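Local atomic coordinates of putative pyridoxal phosphate-dependent transferase (Clostridium difficile, PDB entry 4DQ6), a protein that binds pyridoxal-5'-phosphate and belongs to the class I and II aminotransferase family of pyridoxal-phosphate-dependent proteins. Residues A[190-193]-A[194-198]; A[182-185]-A[186-189]; A[217-220]-A[221-224]. All coordinates share one frame; numbering follows the deposited sequence.

Interaction 1. Residues A[190-193]-A[194-198]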
# COMPACT_ATOMS: atom_id res chain seq x y z
N GLY A 190 16.49 -4.07 -27.28
CA GLY A 190 15.09 -3.96 -27.59
C GLY A 190 14.80 -4.60 -28.94
O GLY A 190 13.72 -5.11 -29.14
N ASP A 191 15.79 -4.57 -29.83
CA ASP A 191 15.65 -5.24 -31.12
C ASP A 191 15.56 -6.73 -30.96
O ASP A 191 14.73 -7.38 -31.62
CB ASP A 191 16.84 -4.89 -32.01
CG ASP A 191 16.72 -3.54 -32.62
OD1 ASP A 191 15.62 -2.94 -32.56
OD2 ASP A 191 17.73 -3.07 -33.20
N ILE A 192 16.40 -7.29 -30.10
CA ILE A 192 16.31 -8.71 -29.79
C ILE A 192 14.92 -9.08 -29.28
O ILE A 192 14.27 -10.00 -29.72
CB ILE A 192 17.39 -9.14 -28.77
CG1 ILE A 192 18.78 -9.06 -29.42
CG2 ILE A 192 17.16 -10.57 -28.28
CD1 ILE A 192 19.92 -9.26 -28.43
N CYS A 193 14.42 -8.29 -28.35
CA CYS A 193 13.16 -8.63 -27.71
C CYS A 193 11.98 -8.47 -28.67
O CYS A 193 11.11 -9.34 -28.71
CB CYS A 193 12.97 -7.78 -26.47
SG CYS A 193 14.03 -8.26 -25.10
N LEU A 194 11.97 -7.39 -29.43
CA LEU A 194 10.93 -7.20 -30.47
C LEU A 194 10.92 -8.41 -31.39
O LEU A 194 9.84 -8.93 -31.74
CB LEU A 194 11.25 -5.98 -31.32
CG LEU A 194 10.65 -4.62 -31.03
CD1 LEU A 194 11.37 -3.53 -31.82
CD2 LEU A 194 9.16 -4.67 -31.40
N LYS A 195 12.11 -8.84 -31.80
CA LYS A 195 12.24 -9.90 -32.79
C LYS A 195 11.59 -11.19 -32.30
O LYS A 195 10.97 -11.93 -33.07
CB LYS A 195 13.73 -10.15 -33.12
CG LYS A 195 14.05 -10.83 -34.43
CD LYS A 195 15.47 -10.45 -34.87
CE LYS A 195 16.28 -11.63 -35.36
NZ LYS A 195 15.86 -12.03 -36.74
N HIS A 196 11.74 -11.46 -31.01
CA HIS A 196 11.32 -12.71 -30.41
C HIS A 196 10.03 -12.59 -29.66
O HIS A 196 9.65 -13.50 -28.96
CB HIS A 196 12.41 -13.29 -29.52
CG HIS A 196 13.61 -13.81 -30.28
ND1 HIS A 196 13.61 -15.00 -30.94
CD2 HIS A 196 14.86 -13.23 -30.50
CE1 HIS A 196 14.82 -15.17 -31.51
NE2 HIS A 196 15.59 -14.09 -31.22
N ASN A 197 9.34 -11.48 -29.86
CA ASN A 197 8.06 -11.19 -29.22
C ASN A 197 8.13 -11.29 -27.71
O ASN A 197 7.25 -11.90 -27.09
CB ASN A 197 6.95 -12.11 -29.75
CG ASN A 197 6.74 -11.96 -31.26
OD1 ASN A 197 7.07 -12.87 -32.04
ND2 ASN A 197 6.17 -10.82 -31.68
N VAL A 198 9.15 -10.66 -27.13
CA VAL A 198 9.40 -10.68 -25.69
C VAL A 198 9.09 -9.27 -25.28
O VAL A 198 9.68 -8.30 -25.83
CB VAL A 198 10.85 -10.97 -25.28
CG1 VAL A 198 11.08 -10.89 -23.77
CG2 VAL A 198 11.29 -12.35 -25.73

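Interaction 2. Residues A[182-185]-A[186-189]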
# COMPACT_ATOMS: atom_id res chain seq x y z
N THR A 182 23.59 2.99 -22.64
CA THR A 182 23.51 3.97 -23.71
C THR A 182 22.34 3.61 -24.66
O THR A 182 21.80 2.50 -24.63
CB THR A 182 24.80 4.01 -24.54
OG1 THR A 182 24.91 2.75 -25.21
CG2 THR A 182 26.04 4.23 -23.64
N LYS A 183 21.92 4.59 -25.43
CA LYS A 183 20.85 4.36 -26.40
C LYS A 183 21.19 3.20 -27.27
O LYS A 183 20.35 2.34 -27.52
CB LYS A 183 20.62 5.61 -27.21
CG LYS A 183 19.55 5.42 -28.27
CD LYS A 183 19.60 6.59 -29.22
CE LYS A 183 18.81 7.74 -28.62
NZ LYS A 183 17.35 7.43 -28.62
N ASP A 184 22.43 3.14 -27.75
CA ASP A 184 22.79 2.01 -28.61
C ASP A 184 22.77 0.65 -27.91
O ASP A 184 22.40 -0.40 -28.51
CB ASP A 184 24.13 2.23 -29.30
CG ASP A 184 24.09 3.29 -30.42
OD1 ASP A 184 23.00 3.72 -30.84
OD2 ASP A 184 25.20 3.62 -30.92
N GLU A 185 23.10 0.63 -26.62
CA GLU A 185 22.99 -0.61 -25.88
C GLU A 185 21.53 -1.04 -25.71
O GLU A 185 21.18 -2.21 -25.79
CB GLU A 185 23.67 -0.53 -24.51
CG GLU A 185 25.17 -0.55 -24.55
CD GLU A 185 25.80 -0.27 -23.20
OE1 GLU A 185 25.48 0.78 -22.65
OE2 GLU A 185 26.61 -1.11 -22.73
N LEU A 186 20.67 -0.07 -25.49
CA LEU A 186 19.25 -0.33 -25.31
C LEU A 186 18.58 -0.70 -26.63
O LEU A 186 17.75 -1.63 -26.67
CB LEU A 186 18.57 0.90 -24.73
CG LEU A 186 19.02 1.22 -23.29
CD1 LEU A 186 18.53 2.62 -22.94
CD2 LEU A 186 18.47 0.16 -22.34
N LYS A 187 19.02 -0.08 -27.71
CA LYS A 187 18.51 -0.48 -29.05
C LYS A 187 18.84 -1.91 -29.35
O LYS A 187 18.00 -2.64 -29.85
CB LYS A 187 19.15 0.37 -30.13
CG LYS A 187 18.57 1.76 -30.18
CD LYS A 187 19.40 2.64 -31.13
CE LYS A 187 18.54 3.74 -31.72
NZ LYS A 187 19.04 4.06 -33.08
N LYS A 188 20.07 -2.32 -29.05
CA LYS A 188 20.43 -3.71 -29.37
C LYS A 188 19.57 -4.69 -28.59
O LYS A 188 19.07 -5.67 -29.13
CB LYS A 188 21.92 -3.93 -29.14
CG LYS A 188 22.43 -5.21 -29.80
CD LYS A 188 23.95 -5.17 -29.84
CE LYS A 188 24.52 -6.54 -30.09
NZ LYS A 188 24.40 -6.89 -31.52
N LEU A 189 19.31 -4.42 -27.31
CA LEU A 189 18.44 -5.27 -26.49
C LEU A 189 17.01 -5.25 -27.00
O LEU A 189 16.35 -6.28 -27.07
CB LEU A 189 18.46 -4.81 -25.02
CG LEU A 189 17.50 -5.47 -24.03
CD1 LEU A 189 17.81 -6.99 -23.98
CD2 LEU A 189 17.58 -4.64 -22.69

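Interaction 3. Residues A[217-220]-A[221-224]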
# COMPACT_ATOMS: atom_id res chain seq x y z
N ILE A 217 18.25 7.24 -20.48
CA ILE A 217 17.40 7.02 -21.66
C ILE A 217 16.31 6.01 -21.31
O ILE A 217 16.63 4.83 -21.12
CB ILE A 217 18.22 6.41 -22.82
CG1 ILE A 217 19.46 7.24 -23.13
CG2 ILE A 217 17.35 6.19 -24.05
CD1 ILE A 217 19.21 8.67 -23.52
N PRO A 218 15.05 6.41 -21.20
CA PRO A 218 14.00 5.46 -20.96
C PRO A 218 13.96 4.54 -22.18
O PRO A 218 13.91 5.00 -23.32
CB PRO A 218 12.74 6.34 -20.79
CG PRO A 218 13.32 7.69 -20.43
CD PRO A 218 14.59 7.79 -21.15
N MET A 219 13.88 3.24 -21.91
CA MET A 219 13.82 2.33 -23.01
C MET A 219 12.65 2.61 -23.95
O MET A 219 12.75 2.53 -25.18
CB MET A 219 13.72 0.92 -22.44
CG MET A 219 13.43 -0.19 -23.45
SD MET A 219 14.69 -0.49 -24.74
CE MET A 219 15.54 -1.88 -23.99
N ALA A 220 11.50 2.89 -23.37
CA ALA A 220 10.29 3.14 -24.15
C ALA A 220 10.36 4.42 -24.98
O ALA A 220 9.52 4.60 -25.87
CB ALA A 220 9.10 3.26 -23.20
N SER A 221 11.33 5.29 -24.71
CA SER A 221 11.43 6.60 -25.35
C SER A 221 12.16 6.58 -26.71
O SER A 221 12.20 7.57 -27.43
CB SER A 221 12.15 7.61 -24.43
OG SER A 221 13.56 7.40 -24.40
N ILE A 222 12.77 5.44 -27.02
CA ILE A 222 13.71 5.36 -28.16
C ILE A 222 13.01 5.37 -29.53
O ILE A 222 13.51 5.99 -30.48
CB ILE A 222 14.63 4.14 -28.01
CG1 ILE A 222 15.50 4.36 -26.78
CG2 ILE A 222 15.50 3.92 -29.28
CD1 ILE A 222 16.33 3.13 -26.43
N SER A 223 11.86 4.74 -29.59
CA SER A 223 11.06 4.65 -30.81
C SER A 223 9.63 4.29 -30.48
O SER A 223 9.32 3.78 -29.41
CB SER A 223 11.65 3.61 -31.75
OG SER A 223 11.42 2.28 -31.31
N LYS A 224 8.76 4.47 -31.46
CA LYS A 224 7.36 4.11 -31.27
C LYS A 224 7.20 2.61 -31.09
O LYS A 224 6.33 2.16 -30.38
CB LYS A 224 6.51 4.56 -32.49
CG LYS A 224 6.35 6.07 -32.55
CD LYS A 224 5.59 6.64 -31.36
CE LYS A 224 5.41 8.16 -31.50
NZ LYS A 224 4.03 8.57 -31.10

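Interaction 1. Residues A[190-193]-A[194-198]
C193 carries SG beside its own backbone N (chi1 -73°), while V198 turns CG1 anti to its N (chi1 176°); these settings bring C193 SG within 4.2 Å of V198 CG1. The backbone turn itself sets the CB atoms together, C193 CB 4.0 Å from V198 CB. The pair packs across the Schellman motif that ends helix 183-195. N197, with positive phi, is its C-prime residue, and asparagine suits the place because it tolerates a left-handed backbone better than most side chains do. The turn it makes sends V198 N back to C193 O, a short bond of 2.8 Å that is almost straight at the hydrogen (173°), and lets N197 N reach L194 O at 3.2 Å. One turn earlier the ordinary helical pattern still holds: L194 N donates to G190 O and K195 N to D191 O. H196 N, where helical geometry is lost, gives its main bond to I192 O and a weak one to C193 O. The imidazole stands at the side of this last turn, its CD2 3.4 Å from I192 O, which lies near the ring plane at the edge, and 4.2 Å from I192 CG2. Its far nitrogen, NE2, is hydrogen-bonded to E159 on helix 155-161, while C193 and V198 both pack on F168 of strand 165-171. The chemistry thus divides in two: the C193 carbonyl, in the last turn, has its principal donor in V198 N, and the apolar side chains beside that bond probably shield it from water, C193 and V198 both being buried.

Interaction 2. Residues A[182-185]-A[186-189]
A capping box opens helix 183-195, the helix of the beta-alpha-beta unit that runs from strand 165-171 to strand 199-203, and T182 O starts its backbone ladder by accepting from L186 N at 2.9 Å. T182 is the N-cap: its OG1 takes the hydrogen of E185 N at 3.1 Å. In return E185 OE1 accepts from T182 N at 2.9 Å, in a nearly straight bond (176°) that uses the lone pair pointing away from OE2. Threonine suits the N-cap because a short side-chain oxygen can replace the carbonyl that a first-turn amide lacks; glutamate three residues on is long enough to reach back to the N-cap amide. With CG beside its backbone N (chi1 -74°) and the chain then extended, E185 brings its carboxylate to that amide, and the same OE1 forms a salt bridge with R179, so OE1 has both a backbone amide and a guanidinium as partners. Further along the helix K187 N donates to K183 O, K188 N to D184 O and L189 N to E185 O. The residues divide by face. L186 and L189 are buried and pack on L170 of strand 165-171, whereas the lysines and D184 are exposed, K188 making a cation-pi contact with Y155. There the stems of K183 and K187 cross at a slant, with like-charged ends 5.8 Å apart from NZ to NZ. D184 lies alongside K187, pointing the same way; their charges are near but beyond a salt bridge, and what meets is D184 OD1 and K187 CD, 3.8 Å apart.

Interaction 3. Residues A[217-220]-A[221-224]
Polar contacts between P218 and S221 hold this turn. P218 O accepts twice from S221: the hydroxyl OG donates from 2.7 Å, in the carbonyl plane on a lone pair, whereas the backbone N approaches from 2.9 Å well above that plane, 59° out of it. The torsion of S221 makes this possible, since OG sits between its backbone N and carbonyl carbon (chi1 76°) and faces back along the chain. Serine suits the place because its short side chain carries a donor that can turn back to P218 O; OG also packs on the proline ring, nearest P218 CD at 3.4 Å. Proline, with no N-H of its own to satisfy, suits the start of a tight turn. A weak bond, I222 N to M219 O at 3.4 Å, follows the same turn one residue on.

The apolar contacts lie with I222. Its CG1 meets I217 CG2 at 3.8 Å, the two branched side chains crossing at about a right angle, and its CD1 comes within 4.3 Å of M219 SD.

Beyond the turn, S223 is the N-cap of helix 224-228, its OG bonded to F226 N. I217, M219 and I222 all rest on L186 of helix 183-195, M219 and A220 on T230 of strand 230-234, and P218, A220 and S221 on W86, so the loop after strand 199-203 is wedged between a helix and the large sheet.

In the fold
Along the chain the order is interaction 2, interaction 1, then interaction 3. The first two are the start and end of one helix, 183-195, with centres 12 Å apart; this helix connects strands 165-171 and 199-203 of the large mixed sheet. Interaction 3 follows strand 199-203, in the loop before helix 224-228, with its centre 10 Å from interaction 2 and 14 Å from interaction 1. The loop returns to the helix: M219 CE approaches L189 CD2, L186 O and G190 N, while I222 CD1 meets L186 CB. The loop thus packs on the helix it follows, beyond strand 199-203, and the side chains of L186 and M219 are each about 14 Å from the bound pyridoxal-5'-phosphate.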